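Local coordinates for hypothetical protein Atu1540 (Agrobacterium tumefaciens str. C58, PDB 2HWJ) that is of unknown function but belongs to the putative ParB-like nuclease family, at residues I14-G25 with R62-L73. Residues are numbered along the deposited sequence; the frame is centred on the assembly and turned at random.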
ATOM      1  N   ILE A  14      12.680 -11.762  25.910  1.00 54.88           N
ATOM      2  CA  ILE A  14      13.481 -11.125  24.906  1.00 55.83           C
ATOM      3  C   ILE A  14      14.676 -11.990  24.472  1.00 55.93           C
ATOM      4  O   ILE A  14      15.082 -11.978  23.313  1.00 56.07           O
ATOM      5  CB  ILE A  14      13.981  -9.742  25.369  1.00 56.24           C
ATOM      6  CG1 ILE A  14      12.807  -8.749  25.506  1.00 55.21           C
ATOM      7  CG2 ILE A  14      15.038  -9.219  24.365  1.00 54.73           C
ATOM      8  CD1 ILE A  14      13.168  -7.620  26.424  1.00 59.12           C
ATOM      9  N   ASP A  15      15.231 -12.775  25.371  1.00 55.64           N
ATOM     10  CA  ASP A  15      16.347 -13.573  24.915  1.00 57.00           C
ATOM     11  C   ASP A  15      15.846 -14.681  23.929  1.00 56.23           C
ATOM     12  O   ASP A  15      16.580 -15.511  23.505  1.00 56.16           O
ATOM     13  CB  ASP A  15      17.125 -14.117  26.123  1.00 56.48           C
ATOM     14  CG  ASP A  15      16.357 -15.175  26.850  1.00 62.42           C
ATOM     15  OD1 ASP A  15      15.624 -15.913  26.171  1.00 66.09           O
ATOM     16  OD2 ASP A  15      16.456 -15.309  28.103  1.00 71.27           O
ATOM     17  N   LYS A  16      14.560 -14.724  23.632  1.00 56.44           N
ATOM     18  CA  LYS A  16      14.044 -15.811  22.823  1.00 56.37           C
ATOM     19  C   LYS A  16      13.550 -15.307  21.469  1.00 55.13           C
ATOM     20  O   LYS A  16      13.319 -16.108  20.625  1.00 53.37           O
ATOM     21  CB  LYS A  16      12.928 -16.569  23.562  1.00 57.50           C
ATOM     22  CG  LYS A  16      13.433 -17.390  24.716  1.00 61.07           C
ATOM     23  CD  LYS A  16      13.424 -18.908  24.444  1.00 68.37           C
ATOM     24  CE  LYS A  16      14.170 -19.714  25.544  1.00 66.61           C
ATOM     25  NZ  LYS A  16      15.706 -19.533  25.407  1.00 67.90           N
ATOM     26  N   LEU A  17      13.421 -13.982  21.273  1.00 54.70           N
ATOM     27  CA  LEU A  17      13.016 -13.426  19.999  1.00 55.26           C
ATOM     28  C   LEU A  17      14.046 -13.553  18.963  1.00 55.75           C
ATOM     29  O   LEU A  17      15.208 -13.259  19.174  1.00 56.81           O
ATOM     30  CB  LEU A  17      12.716 -11.960  20.064  1.00 55.00           C
ATOM     31  CG  LEU A  17      11.355 -11.631  20.605  1.00 56.56           C
ATOM     32  CD1 LEU A  17      11.400 -10.205  21.184  1.00 55.42           C
ATOM     33  CD2 LEU A  17      10.383 -11.748  19.477  1.00 57.06           C
ATOM     34  N   ARG A  18      13.610 -13.916  17.790  1.00 56.64           N
ATOM     35  CA  ARG A  18      14.528 -14.042  16.737  1.00 58.64           C
ATOM     36  C   ARG A  18      14.482 -12.777  15.879  1.00 58.53           C
ATOM     37  O   ARG A  18      13.482 -12.481  15.308  1.00 60.56           O
ATOM     38  CB  ARG A  18      14.184 -15.306  15.973  1.00 59.25           C
ATOM     39  CG  ARG A  18      14.574 -16.506  16.762  1.00 61.21           C
ATOM     40  CD  ARG A  18      15.804 -17.160  16.220  1.00 70.43           C
ATOM     41  NE  ARG A  18      15.625 -18.606  16.377  1.00 79.77           N
ATOM     42  CZ  ARG A  18      16.330 -19.404  17.190  1.00 83.25           C
ATOM     43  NH1 ARG A  18      17.385 -18.948  17.879  1.00 86.33           N
ATOM     44  NH2 ARG A  18      16.014 -20.701  17.271  1.00 84.94           N
ATOM     45  N   PRO A  19      15.581 -12.040  15.791  1.00 57.82           N
ATOM     46  CA  PRO A  19      15.722 -10.834  14.985  1.00 57.56           C
ATOM     47  C   PRO A  19      15.328 -11.029  13.514  1.00 57.32           C
ATOM     48  O   PRO A  19      15.343 -12.169  13.060  1.00 55.68           O
ATOM     49  CB  PRO A  19      17.239 -10.563  15.010  1.00 56.60           C
ATOM     50  CG  PRO A  19      17.721 -11.195  16.205  1.00 57.91           C
ATOM     51  CD  PRO A  19      16.800 -12.357  16.550  1.00 58.22           C
ATOM     52  N   THR A  20      15.062  -9.942  12.750  1.00 56.73           N
ATOM     53  CA  THR A  20      14.922 -10.158  11.345  1.00 55.84           C
ATOM     54  C   THR A  20      15.757  -9.197  10.555  1.00 55.71           C
ATOM     55  O   THR A  20      15.539  -8.973   9.358  1.00 57.35           O
ATOM     56  CB  THR A  20      13.366 -10.214  10.892  1.00 57.20           C
ATOM     57  OG1 THR A  20      12.727  -8.975  11.140  1.00 56.83           O
ATOM     58  CG2 THR A  20      12.552 -11.362  11.584  1.00 55.68           C
ATOM     59  N   GLN A  21      16.761  -8.627  11.195  1.00 56.30           N
ATOM     60  CA  GLN A  21      17.751  -7.711  10.549  1.00 55.26           C
ATOM     61  C   GLN A  21      19.082  -7.832  11.269  1.00 55.80           C
ATOM     62  O   GLN A  21      19.168  -8.302  12.417  1.00 57.32           O
ATOM     63  CB  GLN A  21      17.250  -6.256  10.532  1.00 55.20           C
ATOM     64  CG  GLN A  21      17.135  -5.569  11.886  1.00 55.53           C
ATOM     65  CD  GLN A  21      16.366  -4.288  11.806  1.00 57.51           C
ATOM     66  OE1 GLN A  21      15.243  -4.320  11.379  1.00 65.55           O
ATOM     67  NE2 GLN A  21      16.936  -3.153  12.266  1.00 55.65           N
ATOM     68  N   ILE A  22      20.142  -7.412  10.609  1.00 56.43           N
ATOM     69  CA  ILE A  22      21.490  -7.622  11.073  1.00 55.11           C
ATOM     70  C   ILE A  22      21.949  -6.456  11.904  1.00 55.43           C
ATOM     71  O   ILE A  22      22.721  -6.642  12.833  1.00 56.12           O
ATOM     72  CB  ILE A  22      22.377  -7.858   9.870  1.00 55.27           C
ATOM     73  CG1 ILE A  22      21.972  -9.184   9.259  1.00 55.19           C
ATOM     74  CG2 ILE A  22      23.801  -8.010  10.282  1.00 56.92           C
ATOM     75  CD1 ILE A  22      22.504  -9.433   7.987  1.00 53.91           C
ATOM     76  N   ALA A  23      21.424  -5.251  11.631  1.00 56.63           N
ATOM     77  CA  ALA A  23      22.006  -4.032  12.238  1.00 56.15           C
ATOM     78  C   ALA A  23      20.992  -3.061  12.768  1.00 55.79           C
ATOM     79  O   ALA A  23      19.853  -3.130  12.379  1.00 56.30           O
ATOM     80  CB  ALA A  23      23.017  -3.348  11.313  1.00 54.95           C
ATOM     81  N   VAL A  24      21.419  -2.216  13.709  1.00 55.34           N
ATOM     82  CA  VAL A  24      20.652  -1.081  14.197  1.00 55.28           C
ATOM     83  C   VAL A  24      21.670   0.002  14.531  1.00 55.84           C
ATOM     84  O   VAL A  24      22.888  -0.241  14.516  1.00 57.09           O
ATOM     85  CB  VAL A  24      19.903  -1.402  15.504  1.00 56.46           C
ATOM     86  CG1 VAL A  24      18.735  -2.338  15.285  1.00 54.25           C
ATOM     87  CG2 VAL A  24      20.896  -2.014  16.585  1.00 55.79           C
ATOM     88  N   GLY A  25      21.190   1.197  14.855  1.00 55.46           N
ATOM     89  CA  GLY A  25      22.047   2.325  15.149  1.00 54.03           C
ATOM     90  C   GLY A  25      22.108   2.380  16.649  1.00 54.44           C
ATOM     91  O   GLY A  25      21.124   2.655  17.314  1.00 54.30           O
ATOM     92  N   ARG A  62       9.200 -20.705  17.047  1.00 64.88           N
ATOM     93  CA  ARG A  62       9.920 -19.549  17.331  1.00 61.19           C
ATOM     94  C   ARG A  62       9.136 -18.305  16.888  1.00 58.98           C
ATOM     95  O   ARG A  62       8.369 -18.320  15.934  1.00 59.29           O
ATOM     96  CB  ARG A  62      11.349 -19.740  16.777  1.00 62.34           C
ATOM     97  CG  ARG A  62      12.188 -20.885  17.480  1.00 65.44           C
ATOM     98  CD  ARG A  62      12.223 -20.608  19.001  1.00 73.13           C
ATOM     99  NE  ARG A  62      13.520 -20.811  19.647  1.00 78.73           N
ATOM    100  CZ  ARG A  62      14.472 -19.877  19.884  1.00 78.98           C
ATOM    101  NH1 ARG A  62      14.361 -18.598  19.535  1.00 72.36           N
ATOM    102  NH2 ARG A  62      15.593 -20.258  20.498  1.00 83.54           N
ATOM    103  N   ALA A  63       9.264 -17.240  17.647  1.00 56.61           N
ATOM    104  CA  ALA A  63       8.712 -15.940  17.297  1.00 55.02           C
ATOM    105  C   ALA A  63       9.771 -15.018  16.667  1.00 55.04           C
ATOM    106  O   ALA A  63      10.838 -14.793  17.286  1.00 53.72           O
ATOM    107  CB  ALA A  63       8.188 -15.309  18.523  1.00 53.33           C
ATOM    108  N   TYR A  64       9.465 -14.451  15.492  1.00 54.27           N
ATOM    109  CA  TYR A  64      10.384 -13.489  14.815  1.00 55.28           C
ATOM    110  C   TYR A  64       9.938 -12.070  14.947  1.00 55.07           C
ATOM    111  O   TYR A  64       8.804 -11.779  14.595  1.00 57.11           O
ATOM    112  CB  TYR A  64      10.504 -13.830  13.302  1.00 55.55           C
ATOM    113  CG  TYR A  64      11.242 -15.106  13.159  1.00 55.05           C
ATOM    114  CD1 TYR A  64      10.627 -16.315  13.578  1.00 52.77           C
ATOM    115  CD2 TYR A  64      12.611 -15.114  12.789  1.00 52.90           C
ATOM    116  CE1 TYR A  64      11.333 -17.544  13.550  1.00 49.39           C
ATOM    117  CE2 TYR A  64      13.319 -16.320  12.733  1.00 49.90           C
ATOM    118  CZ  TYR A  64      12.649 -17.526  13.111  1.00 51.66           C
ATOM    119  OH  TYR A  64      13.271 -18.720  13.096  1.00 56.89           O
ATOM    120  N   LEU A  65      10.790 -11.208  15.452  1.00 55.43           N
ATOM    121  CA  LEU A  65      10.485  -9.784  15.745  1.00 57.80           C
ATOM    122  C   LEU A  65      10.422  -9.064  14.428  1.00 60.17           C
ATOM    123  O   LEU A  65      11.329  -9.198  13.612  1.00 60.19           O
ATOM    124  CB  LEU A  65      11.660  -9.154  16.507  1.00 56.13           C
ATOM    125  CG  LEU A  65      11.503  -7.677  16.804  1.00 57.17           C
ATOM    126  CD1 LEU A  65      10.229  -7.387  17.639  1.00 53.74           C
ATOM    127  CD2 LEU A  65      12.734  -7.085  17.496  1.00 57.61           C
ATOM    128  N   ILE A  66       9.396  -8.255  14.226  1.00 63.65           N
ATOM    129  CA  ILE A  66       9.150  -7.665  12.887  1.00 66.50           C
ATOM    130  C   ILE A  66       9.425  -6.161  12.867  1.00 68.96           C
ATOM    131  O   ILE A  66       9.709  -5.548  11.838  1.00 72.07           O
ATOM    132  CB  ILE A  66       7.699  -8.032  12.423  1.00 66.46           C
ATOM    133  CG1 ILE A  66       7.790  -9.349  11.738  1.00 65.92           C
ATOM    134  CG2 ILE A  66       7.107  -7.081  11.452  1.00 66.68           C
ATOM    135  CD1 ILE A  66       9.127  -9.468  11.188  1.00 62.14           C
ATOM    136  N   ASP A  67       9.377  -5.534  14.014  1.00 69.23           N
ATOM    137  CA  ASP A  67       9.688  -4.141  13.997  1.00 69.42           C
ATOM    138  C   ASP A  67      10.323  -3.808  15.303  1.00 67.35           C
ATOM    139  O   ASP A  67      10.299  -4.651  16.220  1.00 68.43           O
ATOM    140  CB  ASP A  67       8.375  -3.354  13.883  1.00 71.11           C
ATOM    141  CG  ASP A  67       8.570  -2.071  13.156  1.00 74.83           C
ATOM    142  OD1 ASP A  67       9.740  -1.829  12.732  1.00 78.54           O
ATOM    143  OD2 ASP A  67       7.577  -1.318  13.011  1.00 81.50           O
ATOM    144  N   HIS A  68      10.796  -2.581  15.458  1.00 62.38           N
ATOM    145  CA  HIS A  68      11.213  -2.172  16.790  1.00 60.13           C
ATOM    146  C   HIS A  68      12.430  -2.890  17.313  1.00 57.50           C
ATOM    147  O   HIS A  68      12.540  -3.124  18.504  1.00 58.26           O
ATOM    148  CB  HIS A  68      10.085  -2.261  17.809  1.00 57.92           C
ATOM    149  CG  HIS A  68       8.838  -1.600  17.336  1.00 63.08           C
ATOM    150  ND1 HIS A  68       8.689  -0.229  17.306  1.00 64.02           N
ATOM    151  CD2 HIS A  68       7.695  -2.115  16.816  1.00 62.18           C
ATOM    152  CE1 HIS A  68       7.508   0.072  16.800  1.00 60.59           C
ATOM    153  NE2 HIS A  68       6.896  -1.052  16.488  1.00 59.74           N
ATOM    154  N   HIS A  69      13.347  -3.261  16.454  1.00 56.36           N
ATOM    155  CA  HIS A  69      14.667  -3.742  16.998  1.00 56.23           C
ATOM    156  C   HIS A  69      15.404  -2.760  17.959  1.00 55.51           C
ATOM    157  O   HIS A  69      16.025  -3.183  18.921  1.00 55.25           O
ATOM    158  CB  HIS A  69      15.561  -4.228  15.881  1.00 54.08           C
ATOM    159  CG  HIS A  69      14.989  -5.409  15.150  1.00 59.62           C
ATOM    160  ND1 HIS A  69      15.602  -6.646  15.116  1.00 60.61           N
ATOM    161  CD2 HIS A  69      13.845  -5.547  14.437  1.00 59.99           C
ATOM    162  CE1 HIS A  69      14.867  -7.488  14.406  1.00 58.42           C
ATOM    163  NE2 HIS A  69      13.792  -6.847  13.992  1.00 60.63           N
ATOM    164  N   HIS A  70      15.328  -1.463  17.702  1.00 54.93           N
ATOM    165  CA  HIS A  70      16.109  -0.546  18.477  1.00 55.26           C
ATOM    166  C   HIS A  70      15.580  -0.675  19.882  1.00 54.73           C
ATOM    167  O   HIS A  70      16.294  -0.902  20.828  1.00 55.64           O
ATOM    168  CB  HIS A  70      15.937   0.859  17.894  1.00 55.66           C
ATOM    169  CG  HIS A  70      16.588   1.027  16.550  1.00 60.39           C
ATOM    170  ND1 HIS A  70      17.918   1.382  16.400  1.00 66.13           N
ATOM    171  CD2 HIS A  70      16.128   0.795  15.299  1.00 65.72           C
ATOM    172  CE1 HIS A  70      18.237   1.399  15.117  1.00 63.85           C
ATOM    173  NE2 HIS A  70      17.174   1.037  14.428  1.00 65.14           N
ATOM    174  N   LEU A  71      14.273  -0.693  19.992  1.00 55.55           N
ATOM    175  CA  LEU A  71      13.611  -0.640  21.268  1.00 53.63           C
ATOM    176  C   LEU A  71      13.874  -1.921  21.944  1.00 53.04           C
ATOM    177  O   LEU A  71      14.228  -1.926  23.136  1.00 54.17           O
ATOM    178  CB  LEU A  71      12.127  -0.467  21.071  1.00 52.97           C
ATOM    179  CG  LEU A  71      11.478  -0.579  22.438  1.00 54.74           C
ATOM    180  CD1 LEU A  71      11.963   0.555  23.322  1.00 55.64           C
ATOM    181  CD2 LEU A  71       9.963  -0.655  22.398  1.00 55.26           C
ATOM    182  N   VAL A  72      13.765  -3.021  21.216  1.00 51.46           N
ATOM    183  CA  VAL A  72      14.028  -4.284  21.901  1.00 51.68           C
ATOM    184  C   VAL A  72      15.485  -4.464  22.392  1.00 52.92           C
ATOM    185  O   VAL A  72      15.710  -4.933  23.545  1.00 54.09           O
ATOM    186  CB  VAL A  72      13.495  -5.525  21.139  1.00 52.52           C
ATOM    187  CG1 VAL A  72      13.870  -6.774  21.845  1.00 48.51           C
ATOM    188  CG2 VAL A  72      11.952  -5.477  21.012  1.00 47.79           C
ATOM    189  N   LEU A  73      16.478  -4.053  21.603  1.00 52.29           N
ATOM    190  CA  LEU A  73      17.836  -4.092  22.141  1.00 51.65           C
ATOM    191  C   LEU A  73      17.955  -3.135  23.344  1.00 52.87           C
ATOM    192  O   LEU A  73      18.612  -3.456  24.349  1.00 51.52           O
ATOM    193  CB  LEU A  73      18.826  -3.781  21.062  1.00 51.62           C
ATOM    194  CG  LEU A  73      20.342  -3.821  21.283  1.00 52.96           C
ATOM    195  CD1 LEU A  73      20.808  -5.190  21.792  1.00 51.00           C
ATOM    196  CD2 LEU A  73      21.078  -3.419  20.006  1.00 49.27           C
TER
HETATM  197  O   HOH W   1      15.376  -0.289  12.048  1.00 44.27           O
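Ile14 meets Val72 through methyls, CG2 against CG1, and Leu17 continues this apolar seam: its CD1 faces the same valine methyl while CD2 lies against Ala63 CB and Leu65 CB. At Arg18 backbone pairing takes over. Arg18 N donates almost straight to Ala63 O (3.0 Å, 170°), and Arg18 O accepts from Leu65 N (3.0 Å), a single beta bridge to strand 63-65, an edge strand of the four-stranded mixed sheet within this chain. Arg18 CB lies over one face of the Tyr64 ring, a CH-pi contact 3.7 Å from the centroid, and beyond it the bent chain lays its guanidinium flat on that of Arg62, with planes 13° apart. Pro19 brings CA to the His69 ring edge. Thr20 has its hydroxyl between backbone N and carbonyl carbon (chi1 63°), where Leu65 O, 2.8 Å from OG1, and Leu108 O both lie within reach of its single proton. Gln21 covers one His69 face, its amide nearly parallel to the ring and CG 3.8 Å from the centroid; Leu65 CD2 takes the opposite face. The bond from NE2 to Ala23 O (2.9 Å) helps orient the amide, and a water links NE2 to His70 NE2. Val24 sets CG1 over the His70 ring and CG2 against Leu73 CD2; strand 23-24 pairs in parallel with 132-133. The example illustrates a loop, following strand 9-13, anchored by one backbone bridge flanked by apolar packing. Both imidazoles of helix 69-77 are packed on their faces, with polar partners at their edges (His69 NE2 weakly to Leu65 O, His70 NE2 to water), whereas the stacked guanidiniums, with Lys16 NZ nearby, probably carry some electrostatic cost.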